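Local coordinates for protein oxidoreductase, putative (Neosartorya fumigata, PDB 6SKX) that acts as a reductive aminase, probably using NADPH to turn carbonyl compounds and amine donors into chiral amines, at residues V250-E253 and F254-M258; L66-A69 and A70-A73; T209-T212 and K213-K217; M118-P121 and S122-G125; A186-R189 and S190-A194. All coordinates share one frame; numbering follows the deposited sequence.

Contact 1 (V250-E253 and F254-M258); sequences VSAE and FIRPM
Glu253 and Arg256, three residues apart in the turn that leads into helix 256-267, are joined by a salt bridge in which Glu253 OE2 stands 3.5 Å from Arg256 NH1. The bond is loose and one-pronged: the carboxylate and guanidinium planes are turned 46° against each other, so they cannot meet flat, two oxygens to two nitrogens. Glu253 reaches its partner by a bend in its chain, chi2 being -58°, while the longer arginine folds back along the turn. Ala252 completes the trio. Its methyl CB lies over one face of the guanidinium, 3.9 Å from Arg256 NH1, and its small size suits a place where an arginine passes close by.

Beneath these side chains the backbone makes two successive three-residue turns. Ile255 N donates to Ala252 O at 3.1 Å, and Arg256 N donates to Glu253 O, also at 3.1 Å. Both donors stand well above the carbonyl planes, as is usual in tight 3-10 turns. Pro257 has no N-H for Glu253 O, 3.2 Å from Pro257 CD, which accepts from Arg256 N instead; first-turn amides need not donate within the helix, so proline is tolerated. Upstream, Ser251 OG accepts from Glu253 N at 3.3 Å.

The buried side of the turn carries Ile255, packed on Ile238, Ile241 and Ile242, and Phe254, whose ring meets that of Phe261 of the second subunit. An ST turn running through a 3-10 turn into an alpha-helix is thus the motif, set here in the helical C-terminal domain at the dimer interface.

Contact 2 (L66-A69 and A70-A73); sequences LDNA and AVEA
Asp67 turns its carboxylate toward the first turn of helix 68-75, where Asp67 OD1 accepts from Ala70 N at 3.2 Å. The bond is weak, bent to 134° at the hydrogen, and Ala70 N is shared with a second weak acceptor, Asp67 O, at 3.0 Å. With chi1 at 46°, Asp67 CG lies between its own backbone N and carbonyl carbon, which brings the acid round to the amide three residues on. The small methyl of Ala70 sits close against the acid, its CB 3.2 Å from Asp67 OD1.

From here the regular helical bonds take over. Val71 N donates to Asp67 O at 3.2 Å, Glu72 N to Asn68 O, and Ala73 N to Ala69 O at 3.1 Å, the last nearly straight at 169°. Glu72 CG rests 3.4 Å from Asn68 O, the aliphatic part of its chain lying against the backbone. Its acid end reaches away to Arg104 in a salt bridge.

Further out, Asn68 and Val71 run alongside each other in the same direction, and both pack on Asn89, Thr91 and Leu101. Branched Val71 suits this inner face, whereas the methyl of Ala69 is on the exposed side. Next to the cap lies Leu66, which, like Leu65, binds NADP(+) in this protein. A negative side chain at this helix end probably interacts favourably with the helix dipole. Asp67 is the N-cap, its capping bond a weak one, opening the helix of the beta-alpha-beta unit between strands 60-63 and 86-89 of the Rossmann-type domain.

Contact 3 (T209-T212 and K213-K217); sequences TEYT and KGMAK
The ring of Tyr211 is met at its edge, close to its plane, by the methyl CE of Met215, four residues on. The sulfur takes part too: Met215 SD is 5.4 Å from the Tyr211 ring centroid and 75° off the ring normal, an edge-on Met-aromatic contact. How tightly the methyl packs is doubtful, because the modelled carbons stand too close. The long unbranched methionine reaches one turn back to the ring edge, crossing the tyrosine at about a right angle.

The other flat group is the carboxylate of Glu210. Lys213 NZ donates to Glu210 OE1 at 3.1 Å on its syn side, 33° out of the carboxylate plane, and weakly to Glu210 OE2 at 3.3 Å. Glu210 bends at chi2, 72°, to meet a lysine that stays extended. This charged pair is on the exposed side of the helix.

Along the backbone, Ala216 N donates to Thr212 O at 3.0 Å. All lie on helix 194-221, whose buried side is covered by the second subunit: Thr209, Thr212 and Met215 pack on Leu177, Phe181 and Phe178 of its helix 162-188, and Ala216 on Met198 of its helix 194-221.

Contact 4 (M118-P121 and S122-G125); sequences MATP and SMIG
Thr120 and Met123 meet in a tight 3-10 turn, a local contact in the loop that leaves strand 111-118 of the nucleotide-binding domain and runs toward strand 130-135. Met123 N donates to Thr120 O at 3.2 Å, and Ile124 N donates to Pro121 O at 3.1 Å. In both bonds the donor rides high above the carbonyl plane, the mark of a turn wound more tightly than an alpha-helix. Pro121, with its ring-fixed phi, is well suited to start such a turn.

The side chains close over it. Thr120 OG1 and Ser122 OG are hydrogen-bonded at 3.3 Å, and either may be the donor. Both hydroxyls reach this position with chi1 near +60°, at 62° and 50°. Met123 crosses the threonine obliquely, bringing its CG to 3.4 Å and its SD to 3.5 Å from Thr120 OG1, while Met123 CB packs against Ala119 CB at 3.9 Å. Thr120 is also next to the second subunit, packing on its Tyr211.

Pro121 touches Ala11 and Met12, and Ile124 touches Met12 and Leu16, all of helix 11-22. The chemistry implies a division of labour: the two hydroxyls satisfy one another with a mutual hydrogen bond, while apolar Pro121 and Ile124 pack on a helix whose Ala11 and Met12 bind NADP(+) in this protein.

Contact 5 (A186-R189 and S190-A194); sequences ALVR and SSTPA
Val188 and Thr192 are tied together through the backbone at the turn where helix 162-188 gives way to the loop before helix 194-221. Val188 O takes two hydrogen bonds. Thr192 N approaches it at 2.9 Å, nearly along the C=O axis and almost straight at 174°, while Ser191 N comes in at 3.0 Å from above the carbonyl plane. A water adds a further link: it donates to Ala186 O at 2.8 Å and accepts from Ser190 N at 3.1 Å, standing between these i and i+4 partners in place of a direct helical bond.

The carbonyl of Val188 thus combines an i+3 and an i+4 bond. Its turn opens the short connection between two long helices of the C-terminal domain, and Pro193 takes the N-cap position of the second.

Val188 CG1 packs against the hydroxyl oxygen Thr192 OG1, 3.7 Å away. The two side chains cross at a slant, and both pack on Phe197. Thr192 OG1 is buried with no hydrogen-bonding partner in the model, its chi1 of 83° turning it toward Val188 CG1; the branched shape of threonine, more than its polarity, seems to suit the place.

Ser190 OG is hydrogen-bonded to Gln248 of helix 231-248, and exposed Arg189 points its flexible chain toward Asp280 of the second subunit, with which it forms a long, weak ion pair.

Overall arrangement
The five contacts, in chain order 2, 4, 5, 3 and 1, divide between the two halves of the protein. Contacts 2 and 4 lie in the nucleotide-binding domain, their centres 22 Å apart: contact 2 contains Leu66, and contact 4 packs on Ala11 and Met12, so both border the NADP(+) site. Contacts 1, 3 and 5 belong to the helical C-terminal domain. Within one chain only contacts 1 and 5 touch, where Val250 CG2 lies 3.8 Å from Ala186 O; across the dimer Thr120 of contact 4 packs on Tyr211 of contact 3 in the second subunit. The side chain of Tyr211 is about 7 Å from that of Ser229, which binds NADP(+). All except contact 2 meet the second subunit.

Contact 1 (V250-E253 and F254-M258)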
loop_
_atom_site.group_PDB
_atom_site.type_symbol
_atom_site.label_atom_id
_atom_site.label_comp_id
_atom_site.label_asym_id
_atom_site.label_seq_id
_atom_site.Cartn_x
_atom_site.Cartn_y
_atom_site.Cartn_z
ATOM N N VAL A 250 14.100 7.877 12.808
ATOM C CA VAL A 250 13.262 6.838 12.149
ATOM C C VAL A 250 13.997 6.430 10.873
ATOM O O VAL A 250 14.473 7.334 10.137
ATOM C CB VAL A 250 11.850 7.386 11.863
ATOM C CG1 VAL A 250 11.064 6.492 10.920
ATOM C CG2 VAL A 250 11.073 7.642 13.143
ATOM N N SER A 251 14.129 5.127 10.639
ATOM C CA SER A 251 14.789 4.572 9.433
ATOM C C SER A 251 13.996 4.981 8.182
ATOM O O SER A 251 12.744 4.977 8.237
ATOM C CB SER A 251 14.914 3.079 9.531
ATOM O OG SER A 251 15.472 2.560 8.327
ATOM N N ALA A 252 14.712 5.292 7.102
ATOM C CA ALA A 252 14.188 5.629 5.763
ATOM C C ALA A 252 14.398 4.473 4.767
ATOM O O ALA A 252 14.152 4.680 3.547
ATOM C CB ALA A 252 14.878 6.886 5.293
ATOM N N GLU A 253 14.842 3.296 5.220
ATOM C CA GLU A 253 15.276 2.186 4.307
ATOM C C GLU A 253 14.135 1.820 3.336
ATOM O O GLU A 253 14.397 1.646 2.136
ATOM C CB GLU A 253 15.722 0.961 5.114
ATOM C CG GLU A 253 17.067 1.120 5.811
ATOM C CD GLU A 253 18.259 1.435 4.911
ATOM O OE1 GLU A 253 18.267 0.983 3.758
ATOM O OE2 GLU A 253 19.180 2.148 5.370
ATOM N N PHE A 254 12.902 1.760 3.844
ATOM C CA PHE A 254 11.657 1.402 3.118
ATOM C C PHE A 254 11.449 2.193 1.827
ATOM O O PHE A 254 10.831 1.581 0.937
ATOM C CB PHE A 254 10.437 1.654 3.998
ATOM C CG PHE A 254 10.114 0.556 4.967
ATOM C CD1 PHE A 254 9.978 -0.757 4.532
ATOM C CD2 PHE A 254 9.893 0.845 6.302
ATOM C CE1 PHE A 254 9.635 -1.760 5.423
ATOM C CE2 PHE A 254 9.549 -0.158 7.188
ATOM C CZ PHE A 254 9.420 -1.460 6.744
ATOM N N ILE A 255 11.897 3.456 1.727
ATOM C CA ILE A 255 11.625 4.341 0.541
ATOM C C ILE A 255 12.868 4.451 -0.359
ATOM O O ILE A 255 12.713 4.988 -1.488
ATOM C CB ILE A 255 11.106 5.743 0.966
ATOM C CG1 ILE A 255 10.275 6.410 -0.130
ATOM C CG2 ILE A 255 12.242 6.667 1.406
ATOM C CD1 ILE A 255 9.416 7.574 0.365
ATOM N N ARG A 256 14.023 3.919 0.063
ATOM C CA ARG A 256 15.306 3.987 -0.700
ATOM C C ARG A 256 15.199 3.265 -2.042
ATOM O O ARG A 256 15.604 3.831 -3.065
ATOM C CB ARG A 256 16.490 3.515 0.155
ATOM C CG ARG A 256 16.876 4.515 1.242
ATOM C CD ARG A 256 18.370 4.741 1.411
ATOM N NE ARG A 256 18.678 6.021 2.055
ATOM C CZ ARG A 256 18.640 6.258 3.370
ATOM N NH1 ARG A 256 18.295 5.305 4.225
ATOM N NH2 ARG A 256 18.939 7.465 3.827
ATOM N N PRO A 257 14.611 2.043 -2.124
ATOM C CA PRO A 257 14.454 1.366 -3.411
ATOM C C PRO A 257 13.673 2.216 -4.426
ATOM O O PRO A 257 14.081 2.259 -5.560
ATOM C CB PRO A 257 13.733 0.058 -3.056
ATOM C CG PRO A 257 14.108 -0.148 -1.610
ATOM C CD PRO A 257 14.074 1.247 -1.018
ATOM N N MET A 258 12.586 2.878 -4.017
ATOM C CA MET A 258 11.787 3.730 -4.944
ATOM C C MET A 258 12.629 4.940 -5.377
ATOM O O MET A 258 12.518 5.323 -6.558
ATOM C CB MET A 258 10.500 4.210 -4.286
ATOM C CG MET A 258 9.739 5.227 -5.104
ATOM S SD MET A 258 8.799 4.524 -6.464
ATOM C CE MET A 258 7.446 3.751 -5.575
#

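Contact 2 (L66-A69 and A70-A73)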
loop_
_atom_site.group_PDB
_atom_site.type_symbol
_atom_site.label_atom_id
_atom_site.label_comp_id
_atom_site.label_asym_id
_atom_site.label_seq_id
_atom_site.Cartn_x
_atom_site.Cartn_y
_atom_site.Cartn_z
ATOM N N LEU A 66 3.149 -26.322 5.494
ATOM C CA LEU A 66 3.977 -25.081 5.653
ATOM C C LEU A 66 4.720 -24.779 4.352
ATOM O O LEU A 66 4.727 -23.591 3.978
ATOM C CB LEU A 66 4.945 -25.206 6.835
ATOM N N ASP A 67 5.285 -25.787 3.660
ATOM C CA ASP A 67 6.101 -25.552 2.425
ATOM C C ASP A 67 6.071 -26.784 1.516
ATOM O O ASP A 67 5.571 -27.844 1.964
ATOM C CB ASP A 67 7.538 -25.110 2.746
ATOM C CG ASP A 67 8.260 -25.910 3.826
ATOM O OD1 ASP A 67 7.951 -27.106 4.024
ATOM O OD2 ASP A 67 9.165 -25.338 4.446
ATOM N N ASN A 68 6.561 -26.637 0.276
ATOM C CA ASN A 68 6.409 -27.676 -0.787
ATOM C C ASN A 68 7.335 -28.854 -0.455
ATOM O O ASN A 68 6.957 -29.998 -0.731
ATOM C CB ASN A 68 6.493 -27.078 -2.193
ATOM C CG ASN A 68 5.145 -26.582 -2.703
ATOM O OD1 ASN A 68 5.020 -25.484 -3.274
ATOM N ND2 ASN A 68 4.115 -27.401 -2.527
ATOM N N ALA A 69 8.407 -28.613 0.290
ATOM C CA ALA A 69 9.300 -29.662 0.839
ATOM C C ALA A 69 8.541 -30.533 1.849
ATOM O O ALA A 69 8.779 -31.751 1.873
ATOM C CB ALA A 69 10.531 -29.030 1.461
ATOM N N ALA A 70 7.664 -29.947 2.664
ATOM C CA ALA A 70 6.895 -30.708 3.674
ATOM C C ALA A 70 5.829 -31.553 2.948
ATOM O O ALA A 70 5.490 -32.676 3.448
ATOM C CB ALA A 70 6.312 -29.778 4.709
ATOM N N VAL A 71 5.340 -31.078 1.792
ATOM C CA VAL A 71 4.419 -31.877 0.923
ATOM C C VAL A 71 5.140 -33.167 0.472
ATOM O O VAL A 71 4.537 -34.237 0.609
ATOM C CB VAL A 71 3.893 -31.086 -0.293
ATOM C CG1 VAL A 71 3.038 -31.971 -1.194
ATOM C CG2 VAL A 71 3.134 -29.823 0.117
ATOM N N GLU A 72 6.378 -33.076 -0.034
ATOM C CA GLU A 72 7.149 -34.227 -0.610
ATOM C C GLU A 72 7.507 -35.233 0.488
ATOM O O GLU A 72 7.322 -36.433 0.286
ATOM C CB GLU A 72 8.428 -33.753 -1.302
ATOM C CG GLU A 72 8.173 -32.733 -2.394
ATOM C CD GLU A 72 9.210 -32.690 -3.503
ATOM O OE1 GLU A 72 10.127 -31.828 -3.425
ATOM O OE2 GLU A 72 9.069 -33.491 -4.463
ATOM N N ALA A 73 7.971 -34.738 1.626
ATOM C CA ALA A 73 8.306 -35.530 2.828
ATOM C C ALA A 73 7.054 -36.235 3.374
ATOM O O ALA A 73 7.149 -37.432 3.693
ATOM C CB ALA A 73 8.942 -34.620 3.863
#

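Contact 3 (T209-T212 and K213-K217)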
loop_
_atom_site.group_PDB
_atom_site.type_symbol
_atom_site.label_atom_id
_atom_site.label_comp_id
_atom_site.label_asym_id
_atom_site.label_seq_id
_atom_site.Cartn_x
_atom_site.Cartn_y
_atom_site.Cartn_z
ATOM N N THR A 209 -5.164 4.080 -3.681
ATOM C CA THR A 209 -5.487 2.763 -4.299
ATOM C C THR A 209 -6.316 3.042 -5.566
ATOM O O THR A 209 -6.001 2.490 -6.626
ATOM C CB THR A 209 -6.201 1.809 -3.320
ATOM O OG1 THR A 209 -5.296 1.443 -2.281
ATOM C CG2 THR A 209 -6.692 0.561 -4.012
ATOM N N GLU A 210 -7.313 3.923 -5.472
ATOM C CA GLU A 210 -8.105 4.365 -6.651
ATOM C C GLU A 210 -7.157 4.937 -7.726
ATOM O O GLU A 210 -7.308 4.555 -8.884
ATOM C CB GLU A 210 -9.188 5.337 -6.215
ATOM C CG GLU A 210 -10.191 5.620 -7.316
ATOM C CD GLU A 210 -11.128 4.464 -7.632
ATOM O OE1 GLU A 210 -11.394 3.662 -6.724
ATOM O OE2 GLU A 210 -11.584 4.389 -8.780
ATOM N N TYR A 211 -6.160 5.742 -7.351
ATOM C CA TYR A 211 -5.182 6.375 -8.282
ATOM C C TYR A 211 -4.380 5.300 -9.038
ATOM O O TYR A 211 -4.014 5.552 -10.201
ATOM C CB TYR A 211 -4.286 7.365 -7.516
ATOM C CG TYR A 211 -3.366 8.222 -8.349
ATOM C CD1 TYR A 211 -2.098 7.777 -8.673
ATOM C CD2 TYR A 211 -3.727 9.490 -8.780
ATOM C CE1 TYR A 211 -1.228 8.551 -9.427
ATOM C CE2 TYR A 211 -2.864 10.276 -9.530
ATOM C CZ TYR A 211 -1.611 9.805 -9.859
ATOM O OH TYR A 211 -0.720 10.536 -10.588
ATOM N N THR A 212 -4.118 4.122 -8.457
ATOM C CA THR A 212 -3.362 3.042 -9.170
ATOM C C THR A 212 -4.145 2.512 -10.393
ATOM O O THR A 212 -3.495 1.961 -11.311
ATOM C CB THR A 212 -2.965 1.879 -8.244
ATOM O OG1 THR A 212 -4.137 1.257 -7.689
ATOM C CG2 THR A 212 -2.015 2.330 -7.158
ATOM N N LYS A 213 -5.481 2.558 -10.402
ATOM C CA LYS A 213 -6.258 2.140 -11.603
ATOM C C LYS A 213 -5.755 2.966 -12.805
ATOM O O LYS A 213 -5.334 2.377 -13.829
ATOM C CB LYS A 213 -7.758 2.335 -11.371
ATOM C CG LYS A 213 -8.422 1.297 -10.472
ATOM C CD LYS A 213 -9.830 1.695 -10.048
ATOM C CE LYS A 213 -10.570 0.575 -9.354
ATOM N NZ LYS A 213 -11.678 1.094 -8.520
ATOM N N GLY A 214 -5.738 4.292 -12.654
ATOM C CA GLY A 214 -5.209 5.241 -13.656
ATOM C C GLY A 214 -3.812 4.859 -14.119
ATOM O O GLY A 214 -3.576 4.892 -15.344
ATOM N N MET A 215 -2.929 4.472 -13.194
ATOM C CA MET A 215 -1.518 4.109 -13.505
ATOM C C MET A 215 -1.460 2.821 -14.335
ATOM O O MET A 215 -0.524 2.678 -15.162
ATOM C CB MET A 215 -0.692 3.878 -12.241
ATOM C CG MET A 215 -0.336 5.133 -11.469
ATOM S SD MET A 215 0.499 4.587 -9.955
ATOM C CE MET A 215 0.495 6.072 -8.968
ATOM N N ALA A 216 -2.374 1.888 -14.096
ATOM C CA ALA A 216 -2.386 0.590 -14.806
ATOM C C ALA A 216 -2.782 0.842 -16.267
ATOM O O ALA A 216 -2.153 0.223 -17.137
ATOM C CB ALA A 216 -3.314 -0.411 -14.135
ATOM N N LYS A 217 -3.767 1.719 -16.509
ATOM C CA LYS A 217 -4.211 2.141 -17.870
ATOM C C LYS A 217 -3.016 2.739 -18.630
ATOM O O LYS A 217 -2.831 2.366 -19.807
ATOM C CB LYS A 217 -5.378 3.134 -17.794
ATOM C CG LYS A 217 -5.760 3.789 -19.118
#

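Contact 4 (M118-P121 and S122-G125)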
loop_
_atom_site.group_PDB
_atom_site.type_symbol
_atom_site.label_atom_id
_atom_site.label_comp_id
_atom_site.label_asym_id
_atom_site.label_seq_id
_atom_site.Cartn_x
_atom_site.Cartn_y
_atom_site.Cartn_z
ATOM N N MET A 118 -6.229 -16.427 -0.981
ATOM C CA MET A 118 -6.101 -14.955 -0.782
ATOM C C MET A 118 -7.070 -14.577 0.347
ATOM O O MET A 118 -8.201 -14.151 0.073
ATOM C CB MET A 118 -6.335 -14.196 -2.101
ATOM C CG MET A 118 -5.489 -14.776 -3.285
ATOM S SD MET A 118 -3.689 -14.760 -3.015
ATOM C CE MET A 118 -3.361 -16.240 -2.086
ATOM N N ALA A 119 -6.654 -14.851 1.584
ATOM C CA ALA A 119 -7.522 -14.781 2.770
ATOM C C ALA A 119 -6.748 -15.182 4.013
ATOM O O ALA A 119 -5.823 -16.012 3.917
ATOM C CB ALA A 119 -8.727 -15.671 2.580
ATOM N N THR A 120 -7.146 -14.586 5.134
ATOM C CA THR A 120 -6.849 -15.062 6.501
ATOM C C THR A 120 -7.752 -16.256 6.807
ATOM O O THR A 120 -8.790 -16.438 6.173
ATOM C CB THR A 120 -7.099 -13.945 7.530
ATOM O OG1 THR A 120 -8.490 -13.618 7.444
ATOM C CG2 THR A 120 -6.227 -12.736 7.285
ATOM N N PRO A 121 -7.383 -17.102 7.786
ATOM C CA PRO A 121 -8.270 -18.166 8.270
ATOM C C PRO A 121 -9.724 -17.754 8.544
ATOM O O PRO A 121 -10.634 -18.459 8.090
ATOM C CB PRO A 121 -7.568 -18.640 9.558
ATOM C CG PRO A 121 -6.088 -18.471 9.207
ATOM C CD PRO A 121 -6.026 -17.197 8.350
ATOM N N SER A 122 -9.920 -16.644 9.257
ATOM C CA SER A 122 -11.247 -16.136 9.705
ATOM C C SER A 122 -12.127 -15.745 8.504
ATOM O O SER A 122 -13.353 -15.757 8.662
ATOM C CB SER A 122 -11.082 -14.976 10.707
ATOM O OG SER A 122 -10.178 -13.987 10.220
ATOM N N MET A 123 -11.541 -15.425 7.343
ATOM C CA MET A 123 -12.274 -15.043 6.104
ATOM C C MET A 123 -12.829 -16.286 5.384
ATOM O O MET A 123 -13.708 -16.111 4.494
ATOM C CB MET A 123 -11.362 -14.269 5.138
ATOM C CG MET A 123 -11.135 -12.794 5.531
ATOM S SD MET A 123 -9.758 -11.991 4.662
ATOM C CE MET A 123 -10.407 -11.826 3.004
ATOM N N ILE A 124 -12.341 -17.491 5.703
ATOM C CA ILE A 124 -12.749 -18.722 4.965
ATOM C C ILE A 124 -14.267 -18.908 5.131
ATOM O O ILE A 124 -14.754 -18.900 6.293
ATOM C CB ILE A 124 -11.921 -19.964 5.399
ATOM C CG1 ILE A 124 -10.490 -19.877 4.855
ATOM C CG2 ILE A 124 -12.595 -21.265 4.972
ATOM C CD1 ILE A 124 -10.425 -19.800 3.342
ATOM N N GLY A 125 -14.986 -19.067 4.011
ATOM C CA GLY A 125 -16.460 -19.224 3.998
ATOM C C GLY A 125 -17.223 -17.915 3.805
ATOM O O GLY A 125 -18.416 -17.990 3.542
#

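Contact 5 (A186-R189 and S190-A194)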
loop_
_atom_site.group_PDB
_atom_site.type_symbol
_atom_site.label_atom_id
_atom_site.label_comp_id
_atom_site.label_asym_id
_atom_site.label_seq_id
_atom_site.Cartn_x
_atom_site.Cartn_y
_atom_site.Cartn_z
ATOM N N ALA A 186 5.532 5.176 12.214
ATOM C CA ALA A 186 6.762 5.468 12.978
ATOM C C ALA A 186 7.051 6.975 12.940
ATOM O O ALA A 186 7.344 7.567 14.004
ATOM C CB ALA A 186 7.902 4.670 12.407
ATOM N N LEU A 187 7.027 7.568 11.747
ATOM C CA LEU A 187 7.407 8.991 11.525
ATOM C C LEU A 187 6.589 9.930 12.431
ATOM O O LEU A 187 7.125 10.970 12.876
ATOM C CB LEU A 187 7.190 9.321 10.043
ATOM C CG LEU A 187 8.035 10.461 9.502
ATOM C CD1 LEU A 187 9.454 10.354 10.017
ATOM C CD2 LEU A 187 8.007 10.471 7.987
ATOM N N VAL A 188 5.360 9.544 12.757
ATOM C CA VAL A 188 4.327 10.422 13.374
ATOM C C VAL A 188 4.105 10.031 14.845
ATOM O O VAL A 188 3.382 10.786 15.541
ATOM C CB VAL A 188 3.044 10.302 12.528
ATOM C CG1 VAL A 188 2.000 9.383 13.163
ATOM C CG2 VAL A 188 2.457 11.658 12.185
ATOM N N ARG A 189 4.679 8.902 15.291
ATOM C CA ARG A 189 4.529 8.306 16.653
ATOM C C ARG A 189 4.725 9.356 17.765
ATOM O O ARG A 189 3.921 9.358 18.706
ATOM C CB ARG A 189 5.576 7.205 16.857
ATOM C CG ARG A 189 5.333 6.311 18.064
ATOM C CD ARG A 189 4.891 4.927 17.642
ATOM N NE ARG A 189 5.717 3.856 18.197
ATOM C CZ ARG A 189 5.314 2.989 19.121
ATOM N NH1 ARG A 189 4.092 3.077 19.629
ATOM N NH2 ARG A 189 6.132 2.028 19.527
ATOM N N SER A 190 5.767 10.194 17.673
ATOM C CA SER A 190 6.124 11.262 18.654
ATOM C C SER A 190 4.956 12.237 18.898
ATOM O O SER A 190 4.888 12.771 20.018
ATOM C CB SER A 190 7.352 12.009 18.197
ATOM O OG SER A 190 7.169 12.468 16.865
ATOM N N SER A 191 4.080 12.461 17.906
ATOM C CA SER A 191 2.983 13.468 17.927
ATOM C C SER A 191 1.597 12.820 18.097
ATOM O O SER A 191 0.774 13.392 18.873
ATOM C CB SER A 191 3.020 14.349 16.693
ATOM O OG SER A 191 1.861 15.181 16.645
ATOM N N THR A 192 1.276 11.741 17.365
ATOM C CA THR A 192 -0.063 11.090 17.475
ATOM C C THR A 192 0.068 9.570 17.583
ATOM O O THR A 192 0.860 8.926 16.899
ATOM C CB THR A 192 -1.044 11.488 16.355
ATOM O OG1 THR A 192 -0.778 10.688 15.209
ATOM C CG2 THR A 192 -0.994 12.954 15.978
ATOM N N PRO A 193 -0.761 8.947 18.438
ATOM C CA PRO A 193 -0.815 7.488 18.521
ATOM C C PRO A 193 -1.352 6.811 17.241
ATOM O O PRO A 193 -2.206 7.378 16.589
ATOM C CB PRO A 193 -1.762 7.250 19.715
ATOM C CG PRO A 193 -2.612 8.499 19.803
ATOM C CD PRO A 193 -1.706 9.618 19.345
ATOM N N ALA A 194 -0.880 5.590 16.964
ATOM C CA ALA A 194 -1.180 4.781 15.761
ATOM C C ALA A 194 -2.686 4.752 15.470
ATOM O O ALA A 194 -3.060 4.951 14.296
ATOM C CB ALA A 194 -0.634 3.387 15.923
HETATM O O HOH W 1 8.067 9.750 15.671
#